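Local coordinates for RagB/SusD family nutrient uptake outer membrane protein (Bacteroides thetaiotaomicron, PDB 7KV3) that probably binds beta-1,3-linked glucan at the bacterial outer membrane for nutrient uptake, at residues R286-P291 and S391-W396; L299-S304 and R317-C322; P305-N310 and S363-Y368. All coordinates share one frame; numbering follows the deposited sequence.

Interaction 1 (R286-P291 and S391-W396); sequences RDWGSP and SSELNW. With BGC (beta-D-glucopyranose), chain B; BGC (beta-D-glucopyranose), chain C; BGC (beta-D-glucopyranose), chain D; BGC (beta-D-glucopyranose), chain E.
Trp-288 lays its indole over Leu-394 of 391-396. With CG anti to the carbonyl carbon (chi1 -56°), the indole swings across the other loop. Near its root, CD2 rests on Leu-394 CD1 at 3.7 Å. That methyl stands almost centrally over the six-membered ring in a CH-pi contact, 3.8 Å from the centroid. The opposite face carries glucose C, whose C2 and C3 lie over it, C3 toward the rim, while O2 of glucose E approaches CD1 in the ring plane. NE1 donates to a water, which in turn donates to Glu-393 OE1 and is hydrogen-bonded to O2 of glucose C. At the far end CZ2 touches Glu-393 CB at 3.7 Å, and CZ3 meets Leu-394 CD2 at 3.9 Å. An aromatic platform with sugar on one face and aliphatic packing on the other is a classic carbohydrate-binding device; here glucoses D, B, E and C are joined C1 to O3, as in a beta-1,3-glucan. Beside the indole, Asp-287 OD2 accepts from O2 of glucose D at 2.5 Å and from O2 of glucose B at 2.6 Å. Ser-391 OG donates to Asp-287 OD1, so closely that the length is doubtful, and accepts from O2 of glucose E. Behind this polar row, Asn-395 ND2 donates to Arg-286 O at 2.7 Å, nearly straight at 163°. The Arg-286 guanidinium forms a salt bridge with Asp-61 and a hydrogen bond to the Trp-62 carbonyl.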
loop_
_atom_site.group_PDB
_atom_site.type_symbol
_atom_site.label_atom_id
_atom_site.label_comp_id
_atom_site.label_asym_id
_atom_site.label_seq_id
_atom_site.Cartn_x
_atom_site.Cartn_y
_atom_site.Cartn_z
ATOM N N ARG A 286 1.067 16.928 -12.697
ATOM C CA ARG A 286 1.312 17.053 -11.243
ATOM C C ARG A 286 2.629 17.828 -11.068
ATOM O O ARG A 286 3.612 17.551 -11.824
ATOM C CB ARG A 286 1.333 15.691 -10.561
ATOM C CG ARG A 286 1.488 15.796 -9.057
ATOM C CD ARG A 286 1.579 14.424 -8.469
ATOM N NE ARG A 286 1.287 14.365 -7.056
ATOM C CZ ARG A 286 1.270 13.231 -6.364
ATOM N NH1 ARG A 286 1.533 12.076 -6.962
ATOM N NH2 ARG A 286 0.971 13.246 -5.087
ATOM N N ASP A 287 2.623 18.810 -10.168
ATOM C CA ASP A 287 3.790 19.701 -9.955
ATOM C C ASP A 287 3.951 19.982 -8.453
ATOM O O ASP A 287 3.051 19.614 -7.649
ATOM C CB ASP A 287 3.674 20.948 -10.841
ATOM C CG ASP A 287 5.002 21.521 -11.330
ATOM O OD1 ASP A 287 6.069 21.045 -10.890
ATOM O OD2 ASP A 287 4.959 22.443 -12.146
ATOM N N TRP A 288 5.102 20.538 -8.090
ATOM C CA TRP A 288 5.507 20.825 -6.685
ATOM C C TRP A 288 4.455 21.685 -5.975
ATOM O O TRP A 288 4.121 21.344 -4.824
ATOM C CB TRP A 288 6.901 21.469 -6.671
ATOM C CG TRP A 288 7.905 20.610 -7.376
ATOM C CD1 TRP A 288 8.383 20.774 -8.640
ATOM C CD2 TRP A 288 8.504 19.403 -6.876
ATOM N NE1 TRP A 288 9.261 19.773 -8.952
ATOM C CE2 TRP A 288 9.347 18.913 -7.891
ATOM C CE3 TRP A 288 8.406 18.692 -5.668
ATOM C CZ2 TRP A 288 10.103 17.753 -7.729
ATOM C CZ3 TRP A 288 9.122 17.526 -5.524
ATOM C CH2 TRP A 288 9.966 17.070 -6.540
ATOM N N GLY A 289 3.957 22.732 -6.652
ATOM C CA GLY A 289 2.959 23.696 -6.147
ATOM C C GLY A 289 1.527 23.196 -6.337
ATOM O O GLY A 289 0.647 23.739 -5.653
ATOM N N SER A 290 1.301 22.197 -7.217
ATOM C CA SER A 290 -0.027 21.612 -7.569
ATOM C C SER A 290 0.033 20.088 -7.403
ATOM O O SER A 290 -0.086 19.288 -8.340
ATOM C CB SER A 290 -0.463 22.040 -8.946
ATOM O OG SER A 290 0.467 21.618 -9.922
ATOM N N PRO A 291 0.279 19.649 -6.159
ATOM C CA PRO A 291 0.481 18.232 -5.872
ATOM C C PRO A 291 -0.774 17.350 -6.007
ATOM O O PRO A 291 -0.621 16.151 -6.098
ATOM C CB PRO A 291 0.940 18.286 -4.401
ATOM C CG PRO A 291 0.247 19.520 -3.865
ATOM C CD PRO A 291 0.446 20.512 -4.979
ATOM N N SER A 391 6.989 18.609 -14.042
ATOM C CA SER A 391 8.229 18.107 -13.385
ATOM C C SER A 391 8.246 16.572 -13.417
ATOM O O SER A 391 7.366 15.940 -12.757
ATOM C CB SER A 391 8.342 18.671 -12.003
ATOM O OG SER A 391 8.047 20.067 -12.038
ATOM N N SER A 392 9.193 16.006 -14.181
ATOM C CA SER A 392 9.323 14.554 -14.493
ATOM C C SER A 392 9.415 13.715 -13.204
ATOM O O SER A 392 9.013 12.521 -13.258
ATOM C CB SER A 392 10.506 14.305 -15.396
ATOM O OG SER A 392 11.703 14.476 -14.655
ATOM N N GLU A 393 9.913 14.316 -12.109
ATOM C CA GLU A 393 10.090 13.703 -10.766
ATOM C C GLU A 393 8.767 13.222 -10.188
ATOM O O GLU A 393 8.806 12.261 -9.406
ATOM C CB GLU A 393 10.627 14.695 -9.731
ATOM C CG GLU A 393 12.106 14.979 -9.881
ATOM C CD GLU A 393 12.433 16.117 -10.837
ATOM O OE1 GLU A 393 11.497 16.807 -11.286
ATOM O OE2 GLU A 393 13.630 16.315 -11.123
ATOM N N LEU A 394 7.663 13.911 -10.481
ATOM C CA LEU A 394 6.357 13.648 -9.830
ATOM C C LEU A 394 5.434 12.889 -10.773
ATOM O O LEU A 394 4.280 12.678 -10.364
ATOM C CB LEU A 394 5.719 14.983 -9.430
ATOM C CG LEU A 394 6.513 15.793 -8.408
ATOM C CD1 LEU A 394 5.909 17.174 -8.232
ATOM C CD2 LEU A 394 6.568 15.056 -7.078
ATOM N N ASN A 395 5.882 12.521 -11.980
ATOM C CA ASN A 395 4.949 12.061 -13.046
ATOM C C ASN A 395 5.365 10.695 -13.604
ATOM O O ASN A 395 5.141 10.463 -14.803
ATOM C CB ASN A 395 4.742 13.155 -14.096
ATOM C CG ASN A 395 3.913 14.286 -13.518
ATOM O OD1 ASN A 395 2.734 14.097 -13.184
ATOM N ND2 ASN A 395 4.534 15.440 -13.322
ATOM N N TRP A 396 5.843 9.778 -12.748
ATOM C CA TRP A 396 6.007 8.335 -13.092
ATOM C C TRP A 396 4.623 7.690 -13.282
ATOM O O TRP A 396 3.683 8.089 -12.589
ATOM C CB TRP A 396 6.828 7.612 -12.033
ATOM C CG TRP A 396 8.230 8.117 -12.014
ATOM C CD1 TRP A 396 8.763 9.001 -11.130
ATOM C CD2 TRP A 396 9.279 7.800 -12.952
ATOM N NE1 TRP A 396 10.071 9.245 -11.439
ATOM C CE2 TRP A 396 10.421 8.522 -12.550
ATOM C CE3 TRP A 396 9.370 6.969 -14.074
ATOM C CZ2 TRP A 396 11.622 8.472 -13.252
ATOM C CZ3 TRP A 396 10.563 6.889 -14.755
ATOM C CH2 TRP A 396 11.670 7.641 -14.354
HETATM C C2 BGC B . 7.145 22.772 -14.557
HETATM C C3 BGC B . 8.524 23.034 -15.096
HETATM C C4 BGC B . 8.689 22.360 -16.458
HETATM C C5 BGC B . 7.582 22.801 -17.424
HETATM C C6 BGC B . 7.718 22.102 -18.753
HETATM C C1 BGC B . 6.100 23.121 -15.620
HETATM O O2 BGC B . 6.966 23.492 -13.333
HETATM O O3 BGC B . 9.456 22.477 -14.168
HETATM O O4 BGC B . 9.969 22.641 -17.017
HETATM O O5 BGC B . 6.317 22.464 -16.865
HETATM O O6 BGC B . 6.923 22.810 -19.691
HETATM C C2 BGC C . 12.375 21.664 -8.207
HETATM C C3 BGC C . 11.859 21.838 -6.791
HETATM C C4 BGC C . 11.685 23.305 -6.433
HETATM C C5 BGC C . 10.928 24.033 -7.524
HETATM C C6 BGC C . 10.720 25.469 -7.108
HETATM C C1 BGC C . 11.661 22.638 -9.159
HETATM O O2 BGC C . 12.209 20.311 -8.671
HETATM O O3 BGC C . 12.755 21.239 -5.854
HETATM O O4 BGC C . 10.939 23.378 -5.213
HETATM O O5 BGC C . 11.682 23.973 -8.712
HETATM O O6 BGC C . 9.629 25.352 -6.216
HETATM C C2 BGC D . 2.560 23.102 -14.605
HETATM C C3 BGC D . 3.672 23.372 -15.608
HETATM C C4 BGC D . 3.206 22.872 -16.994
HETATM C C5 BGC D . 1.803 23.355 -17.366
HETATM C C6 BGC D . 1.309 22.556 -18.547
HETATM C C1 BGC D . 1.332 23.877 -15.093
HETATM O O1 BGC D . 0.335 23.798 -14.105
HETATM O O2 BGC D . 2.959 23.516 -13.287
HETATM O O3 BGC D . 4.891 22.734 -15.194
HETATM O O4 BGC D . 4.099 23.244 -18.052
HETATM O O5 BGC D . 0.857 23.252 -16.275
HETATM O O6 BGC D . -0.049 22.953 -18.688
HETATM C C2 BGC E . 10.685 22.533 -12.229
HETATM C C3 BGC E . 11.740 23.407 -11.551
HETATM C C4 BGC E . 12.905 23.587 -12.522
HETATM C C5 BGC E . 12.446 24.165 -13.870
HETATM C C6 BGC E . 13.611 23.945 -14.862
HETATM C C1 BGC E . 10.138 23.348 -13.412
HETATM O O2 BGC E . 9.634 22.146 -11.354
HETATM O O3 BGC E . 12.207 22.797 -10.354
HETATM O O4 BGC E . 13.946 24.408 -11.960
HETATM O O5 BGC E . 11.211 23.563 -14.378
HETATM O O6 BGC E . 13.404 24.782 -16.007
HETATM O O HOH W 1 11.710 19.350 -10.995
#

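Interaction 2 (L299-S304 and R317-C322). With BGC (beta-D-glucopyranose), chain F.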
loop_
_atom_site.group_PDB
_atom_site.type_symbol
_atom_site.label_atom_id
_atom_site.label_comp_id
_atom_site.label_asym_id
_atom_site.label_seq_id
_atom_site.Cartn_x
_atom_site.Cartn_y
_atom_site.Cartn_z
ATOM N N LEU A 299 6.996 8.159 -6.330
ATOM C CA LEU A 299 7.593 6.977 -5.660
ATOM C C LEU A 299 8.892 6.557 -6.330
ATOM O O LEU A 299 9.879 6.379 -5.633
ATOM C CB LEU A 299 6.592 5.821 -5.570
ATOM C CG LEU A 299 7.118 4.558 -4.896
ATOM C CD1 LEU A 299 7.728 4.890 -3.547
ATOM C CD2 LEU A 299 6.021 3.512 -4.740
ATOM N N PRO A 300 8.973 6.284 -7.648
ATOM C CA PRO A 300 10.248 5.830 -8.211
ATOM C C PRO A 300 11.410 6.825 -8.104
ATOM O O PRO A 300 12.529 6.363 -8.122
ATOM C CB PRO A 300 9.922 5.606 -9.688
ATOM C CG PRO A 300 8.424 5.342 -9.686
ATOM C CD PRO A 300 7.901 6.324 -8.661
ATOM N N THR A 301 11.148 8.130 -8.019
ATOM C CA THR A 301 12.206 9.156 -7.823
ATOM C C THR A 301 12.780 8.973 -6.415
ATOM O O THR A 301 14.005 8.983 -6.266
ATOM C CB THR A 301 11.676 10.584 -7.980
ATOM O OG1 THR A 301 11.117 10.716 -9.280
ATOM C CG2 THR A 301 12.755 11.624 -7.805
ATOM N N LEU A 302 11.916 8.739 -5.426
ATOM C CA LEU A 302 12.361 8.569 -4.024
ATOM C C LEU A 302 13.351 7.391 -3.918
ATOM O O LEU A 302 14.377 7.550 -3.221
ATOM C CB LEU A 302 11.142 8.364 -3.117
ATOM C CG LEU A 302 10.297 9.602 -2.848
ATOM C CD1 LEU A 302 8.915 9.202 -2.330
ATOM C CD2 LEU A 302 10.994 10.535 -1.861
ATOM N N ILE A 303 13.065 6.244 -4.540
ATOM C CA ILE A 303 13.705 4.952 -4.154
ATOM C C ILE A 303 14.684 4.429 -5.215
ATOM O O ILE A 303 15.154 3.299 -5.051
ATOM C CB ILE A 303 12.622 3.899 -3.853
ATOM C CG1 ILE A 303 11.862 3.496 -5.114
ATOM C CG2 ILE A 303 11.678 4.391 -2.755
ATOM C CD1 ILE A 303 11.077 2.245 -4.934
ATOM N N SER A 304 14.986 5.196 -6.258
ATOM C CA SER A 304 15.967 4.784 -7.284
ATOM C C SER A 304 17.343 5.357 -6.933
ATOM O O SER A 304 17.445 6.254 -6.090
ATOM C CB SER A 304 15.440 5.135 -8.634
ATOM O OG SER A 304 14.210 4.420 -8.842
ATOM N N ARG A 317 17.517 7.463 -12.454
ATOM C CA ARG A 317 18.071 7.853 -11.139
ATOM C C ARG A 317 16.952 8.267 -10.179
ATOM O O ARG A 317 15.847 8.565 -10.617
ATOM C CB ARG A 317 19.046 9.007 -11.334
ATOM C CG ARG A 317 18.395 10.308 -11.770
ATOM C CD ARG A 317 19.524 11.229 -12.211
ATOM N NE ARG A 317 19.039 12.442 -12.840
ATOM C CZ ARG A 317 19.180 12.737 -14.123
ATOM N NH1 ARG A 317 19.805 11.907 -14.944
ATOM N NH2 ARG A 317 18.718 13.892 -14.571
ATOM N N GLY A 318 17.267 8.306 -8.896
ATOM C CA GLY A 318 16.381 8.839 -7.854
ATOM C C GLY A 318 17.182 9.386 -6.708
ATOM O O GLY A 318 18.308 9.863 -6.948
ATOM N N TRP A 319 16.616 9.333 -5.509
ATOM C CA TRP A 319 17.222 9.954 -4.308
ATOM C C TRP A 319 17.749 8.894 -3.329
ATOM O O TRP A 319 18.154 9.270 -2.234
ATOM C CB TRP A 319 16.228 10.938 -3.681
ATOM C CG TRP A 319 15.886 12.136 -4.533
ATOM C CD1 TRP A 319 16.679 12.780 -5.439
ATOM C CD2 TRP A 319 14.647 12.862 -4.534
ATOM N NE1 TRP A 319 16.007 13.833 -6.010
ATOM C CE2 TRP A 319 14.767 13.918 -5.466
ATOM C CE3 TRP A 319 13.455 12.728 -3.830
ATOM C CZ2 TRP A 319 13.740 14.818 -5.727
ATOM C CZ3 TRP A 319 12.445 13.637 -4.061
ATOM C CH2 TRP A 319 12.588 14.662 -4.996
ATOM N N GLY A 320 17.815 7.623 -3.714
ATOM C CA GLY A 320 18.394 6.557 -2.873
ATOM C C GLY A 320 17.675 6.312 -1.553
ATOM O O GLY A 320 18.350 5.949 -0.556
ATOM N N PHE A 321 16.357 6.476 -1.493
ATOM C CA PHE A 321 15.565 6.045 -0.320
ATOM C C PHE A 321 15.215 4.559 -0.477
ATOM O O PHE A 321 15.237 4.044 -1.598
ATOM C CB PHE A 321 14.318 6.908 -0.125
ATOM C CG PHE A 321 14.595 8.279 0.436
ATOM C CD1 PHE A 321 14.668 8.490 1.807
ATOM C CD2 PHE A 321 14.763 9.360 -0.401
ATOM C CE1 PHE A 321 14.910 9.758 2.320
ATOM C CE2 PHE A 321 14.983 10.635 0.105
ATOM C CZ PHE A 321 15.071 10.827 1.469
ATOM N N CYS A 322 14.945 3.906 0.654
ATOM C CA CYS A 322 14.522 2.482 0.771
ATOM C C CYS A 322 15.407 1.567 -0.067
ATOM O O CYS A 322 14.916 0.841 -0.929
ATOM C CB CYS A 322 13.043 2.361 0.428
ATOM S SG CYS A 322 12.078 3.340 1.596
HETATM C C2 BGC F . 16.775 17.019 -2.435
HETATM C C3 BGC F . 17.295 15.614 -2.167
HETATM C C4 BGC F . 16.436 14.980 -1.100
HETATM C C5 BGC F . 14.952 15.023 -1.521
HETATM C C6 BGC F . 13.979 14.448 -0.473
HETATM C C1 BGC F . 15.310 16.995 -2.815
HETATM O O2 BGC F . 17.444 17.568 -3.561
HETATM O O3 BGC F . 18.676 15.714 -1.789
HETATM O O4 BGC F . 16.887 13.651 -0.922
HETATM O O5 BGC F . 14.590 16.383 -1.773
HETATM O O6 BGC F . 14.317 14.881 0.842
HETATM O O HOH W 2 14.800 1.031 -3.611
#
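Trp-319 is a flat plate packed on both faces: C5 of glucose F sits over one, displaced toward the rim and 3.6 Å from CE3, while Thr-301 CG2 is centred over the other. The methyl lies 3.8 Å from the centroid of the six-membered ring and only 9° off its normal, a textbook CH-pi geometry. At the indole edge, near its plane, Leu-302 CD2 touches CE3 at 3.8 Å. The neighbouring Phe-321 ring also works by its edge, with Leu-302 O on one part of the rim and O4 of glucose F on another.

The threonine divides its labour between its two branches. With OG1 beside the backbone N (chi1 -58°), CG2 is left to face the indole, while OG1 is bonded to Trp-396 NE1 and Glu-393 O. The helical residues 299-303 thus back the sugar platform with carbon and tie the adjoining loop with oxygen.

Backbone bonds lace the two segments together. Phe-321 N donates to Leu-302 O at 2.8 Å, and Gly-320 N donates to Ser-304 O at 2.8 Å. Ser-304 is itself pinned, its OG donating to Pro-300 O in the carbonyl plane. Farther along, Ile-303 CG2 packs on Cys-322 CB at 4.0 Å, and one water donates to both Ile-303 O and Cys-322 O. Helix 70-75 covers Ile-303 and Cys-322 through Leu-72.

Asp-90 and Arg-367 are hydrogen-bonded to glucose F, which lies against the tryptophan face. An aromatic ring under the apolar C-H face of a pyranose, with polar groups gripping its hydroxyls, is characteristic of a carbohydrate-binding site.

Interaction 3 (P305-N310 and S363-Y368). With BGC (beta-D-glucopyranose), chain F.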
loop_
_atom_site.group_PDB
_atom_site.type_symbol
_atom_site.label_atom_id
_atom_site.label_comp_id
_atom_site.label_asym_id
_atom_site.label_seq_id
_atom_site.Cartn_x
_atom_site.Cartn_y
_atom_site.Cartn_z
ATOM N N PRO A 305 18.441 4.766 -7.459
ATOM C CA PRO A 305 19.810 5.110 -7.036
ATOM C C PRO A 305 20.222 6.550 -7.383
ATOM O O PRO A 305 19.862 7.015 -8.447
ATOM C CB PRO A 305 20.724 4.140 -7.801
ATOM C CG PRO A 305 19.803 3.101 -8.416
ATOM C CD PRO A 305 18.416 3.703 -8.469
ATOM N N TYR A 306 20.899 7.232 -6.465
ATOM C CA TYR A 306 21.279 8.666 -6.588
ATOM C C TYR A 306 22.343 8.808 -7.676
ATOM O O TYR A 306 23.374 8.174 -7.638
ATOM C CB TYR A 306 21.702 9.232 -5.232
ATOM C CG TYR A 306 21.938 10.726 -5.170
ATOM C CD1 TYR A 306 20.942 11.630 -5.483
ATOM C CD2 TYR A 306 23.157 11.237 -4.740
ATOM C CE1 TYR A 306 21.145 12.999 -5.367
ATOM C CE2 TYR A 306 23.382 12.597 -4.639
ATOM C CZ TYR A 306 22.370 13.481 -4.952
ATOM O OH TYR A 306 22.594 14.822 -4.903
ATOM N N ILE A 307 22.053 9.602 -8.691
ATOM C CA ILE A 307 22.974 9.884 -9.833
ATOM C C ILE A 307 23.366 8.563 -10.489
ATOM O O ILE A 307 24.495 8.409 -10.942
ATOM C CB ILE A 307 24.178 10.746 -9.409
ATOM C CG1 ILE A 307 23.734 11.889 -8.495
ATOM C CG2 ILE A 307 24.885 11.296 -10.639
ATOM C CD1 ILE A 307 24.856 12.711 -7.898
ATOM N N TRP A 308 22.395 7.667 -10.613
ATOM C CA TRP A 308 22.426 6.573 -11.607
ATOM C C TRP A 308 22.597 7.171 -13.007
ATOM O O TRP A 308 21.990 8.190 -13.337
ATOM C CB TRP A 308 21.144 5.726 -11.501
ATOM C CG TRP A 308 21.146 4.559 -12.433
ATOM C CD1 TRP A 308 20.586 4.494 -13.673
ATOM C CD2 TRP A 308 21.805 3.305 -12.217
ATOM N NE1 TRP A 308 20.843 3.276 -14.238
ATOM C CE2 TRP A 308 21.577 2.520 -13.366
ATOM C CE3 TRP A 308 22.551 2.762 -11.162
ATOM C CZ2 TRP A 308 22.070 1.226 -13.498
ATOM C CZ3 TRP A 308 23.028 1.476 -11.290
ATOM C CH2 TRP A 308 22.806 0.726 -12.449
ATOM N N PRO A 309 23.408 6.538 -13.875
ATOM C CA PRO A 309 23.496 6.923 -15.286
ATOM C C PRO A 309 22.251 6.506 -16.085
ATOM O O PRO A 309 22.180 5.347 -16.529
ATOM C CB PRO A 309 24.723 6.159 -15.776
ATOM C CG PRO A 309 24.771 4.945 -14.896
ATOM C CD PRO A 309 24.266 5.387 -13.544
ATOM N N ASN A 310 21.306 7.445 -16.226
ATOM C CA ASN A 310 19.969 7.182 -16.815
ATOM C C ASN A 310 20.120 6.373 -18.099
ATOM O O ASN A 310 20.959 6.755 -18.943
ATOM C CB ASN A 310 19.213 8.470 -17.087
ATOM C CG ASN A 310 18.525 9.023 -15.865
ATOM O OD1 ASN A 310 18.709 8.540 -14.751
ATOM N ND2 ASN A 310 17.697 10.025 -16.078
ATOM N N SER A 363 29.652 4.460 -12.197
ATOM C CA SER A 363 29.209 4.268 -10.803
ATOM C C SER A 363 27.933 5.072 -10.608
ATOM O O SER A 363 27.646 5.948 -11.437
ATOM C CB SER A 363 30.305 4.664 -9.845
ATOM O OG SER A 363 30.553 6.045 -9.965
ATOM N N TYR A 364 27.188 4.762 -9.563
ATOM C CA TYR A 364 26.177 5.680 -9.001
ATOM C C TYR A 364 26.778 6.237 -7.714
ATOM O O TYR A 364 27.860 5.798 -7.349
ATOM C CB TYR A 364 24.820 4.980 -8.847
ATOM C CG TYR A 364 24.719 3.952 -7.754
ATOM C CD1 TYR A 364 25.012 2.628 -8.003
ATOM C CD2 TYR A 364 24.277 4.293 -6.489
ATOM C CE1 TYR A 364 24.908 1.670 -7.009
ATOM C CE2 TYR A 364 24.150 3.345 -5.485
ATOM C CZ TYR A 364 24.471 2.023 -5.747
ATOM O OH TYR A 364 24.373 1.061 -4.777
ATOM N N THR A 365 26.118 7.227 -7.111
ATOM C CA THR A 365 26.496 7.833 -5.820
ATOM C C THR A 365 25.724 7.090 -4.719
ATOM O O THR A 365 24.485 7.222 -4.642
ATOM C CB THR A 365 26.271 9.341 -5.892
ATOM O OG1 THR A 365 27.037 9.819 -7.002
ATOM C CG2 THR A 365 26.647 10.057 -4.621
ATOM N N THR A 366 26.452 6.307 -3.929
ATOM C CA THR A 366 25.966 5.581 -2.742
ATOM C C THR A 366 25.497 6.648 -1.754
ATOM O O THR A 366 26.199 7.650 -1.602
ATOM C CB THR A 366 27.040 4.634 -2.186
ATOM O OG1 THR A 366 28.175 5.397 -1.763
ATOM C CG2 THR A 366 27.488 3.602 -3.202
ATOM N N ARG A 367 24.310 6.462 -1.192
ATOM C CA ARG A 367 23.755 7.328 -0.128
ATOM C C ARG A 367 23.707 6.497 1.155
ATOM O O ARG A 367 24.257 5.422 1.182
ATOM C CB ARG A 367 22.416 7.927 -0.604
ATOM C CG ARG A 367 22.557 9.343 -1.165
ATOM C CD ARG A 367 21.226 10.007 -1.473
ATOM N NE ARG A 367 21.356 11.455 -1.562
ATOM C CZ ARG A 367 20.340 12.310 -1.614
ATOM N NH1 ARG A 367 19.096 11.861 -1.624
ATOM N NH2 ARG A 367 20.563 13.613 -1.681
ATOM N N TYR A 368 23.000 6.976 2.163
ATOM C CA TYR A 368 22.916 6.370 3.511
ATOM C C TYR A 368 22.266 4.981 3.426
ATOM O O TYR A 368 21.224 4.821 2.721
ATOM C CB TYR A 368 22.191 7.370 4.415
ATOM C CG TYR A 368 22.070 6.920 5.837
ATOM C CD1 TYR A 368 23.199 6.588 6.555
ATOM C CD2 TYR A 368 20.833 6.862 6.464
ATOM C CE1 TYR A 368 23.098 6.173 7.872
ATOM C CE2 TYR A 368 20.720 6.477 7.791
ATOM C CZ TYR A 368 21.860 6.127 8.495
ATOM O OH TYR A 368 21.786 5.712 9.792
HETATM C C2 BGC F . 16.775 17.019 -2.435
HETATM C C3 BGC F . 17.295 15.614 -2.167
HETATM C C4 BGC F . 16.436 14.980 -1.100
HETATM C C5 BGC F . 14.952 15.023 -1.521
HETATM C C6 BGC F . 13.979 14.448 -0.473
HETATM C C1 BGC F . 15.310 16.995 -2.815
HETATM O O2 BGC F . 17.444 17.568 -3.561
HETATM O O3 BGC F . 18.676 15.714 -1.789
HETATM O O4 BGC F . 16.887 13.651 -0.922
HETATM O O5 BGC F . 14.590 16.383 -1.773
HETATM O O6 BGC F . 14.317 14.881 0.842
HETATM O O HOH W 3 22.078 6.073 -4.188
HETATM O O HOH W 4 27.178 8.991 -9.743
#
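Pro-305 opens the contact by setting CB over one face of the Tyr-364 ring, a CH-pi touch with CB 3.8 Å from Tyr-364 CD2. It also starts a type II beta turn that runs to Trp-308 and presents the side chains between them. Tyr-306, with CG anti to the backbone N (chi1 -172°), extends its ring along Thr-365, whose CG2 meets the edge. One face of the phenol ring receives the guanidinium of Arg-367, stacked flat with planes 18° apart and CZ 3.9 Å from the ring centroid, a cation-pi pair. The other face is covered by Ile-307 CG1, so the ring is sandwiched. Meanwhile Tyr-306 O accepts from Thr-365 N at 3.0 Å, and a water links Tyr-306 N with Thr-365 O. Ile-307 places CD1 3.7 Å from Thr-365 OG1; a second water bridges Ile-307 O and that hydroxyl. Trp-308 comes obliquely against Tyr-364, its CE3 3.9 Å from Tyr-364 CB, and helix 346-356 packs against both. Pro-309 CD closes the walk near Ser-363 O.

The stack, with a bond from NH1 to the Trp-319 carbonyl, probably steadies the arginine. Arg-367 NH1 donates to O4 of glucose F at 2.9 Å, and NH2 donates to O3 at 2.8 Å, nearly straight at 167°. Such a two-pronged grip by a guanidinium on vicinal hydroxyls is a recurrent feature of sugar-binding sites.

In the fold
Along the chain the six segments begin with 286-291 and end with 391-396, so interaction 1 encloses the other two, while interactions 2 and 3 alternate and therefore cross. The centres of interactions 1 and 2 lie about 15 Å apart. Those of interactions 2 and 3 are about 10 Å apart, and those of interactions 1 and 3 about 21 Å. Helix 299-303 touches both of the first two, Pro-300 packing on Trp-396; Arg-317 N and Asn-310 OD1 join the last two. All belong to the SusD-family part of a protein whose regular structure is mainly helical, and are built mostly from loops. Interactions 2 and 3 share glucose F, and at least four other glucoses lie against interaction 1, consistent with one extended glucan-binding surface.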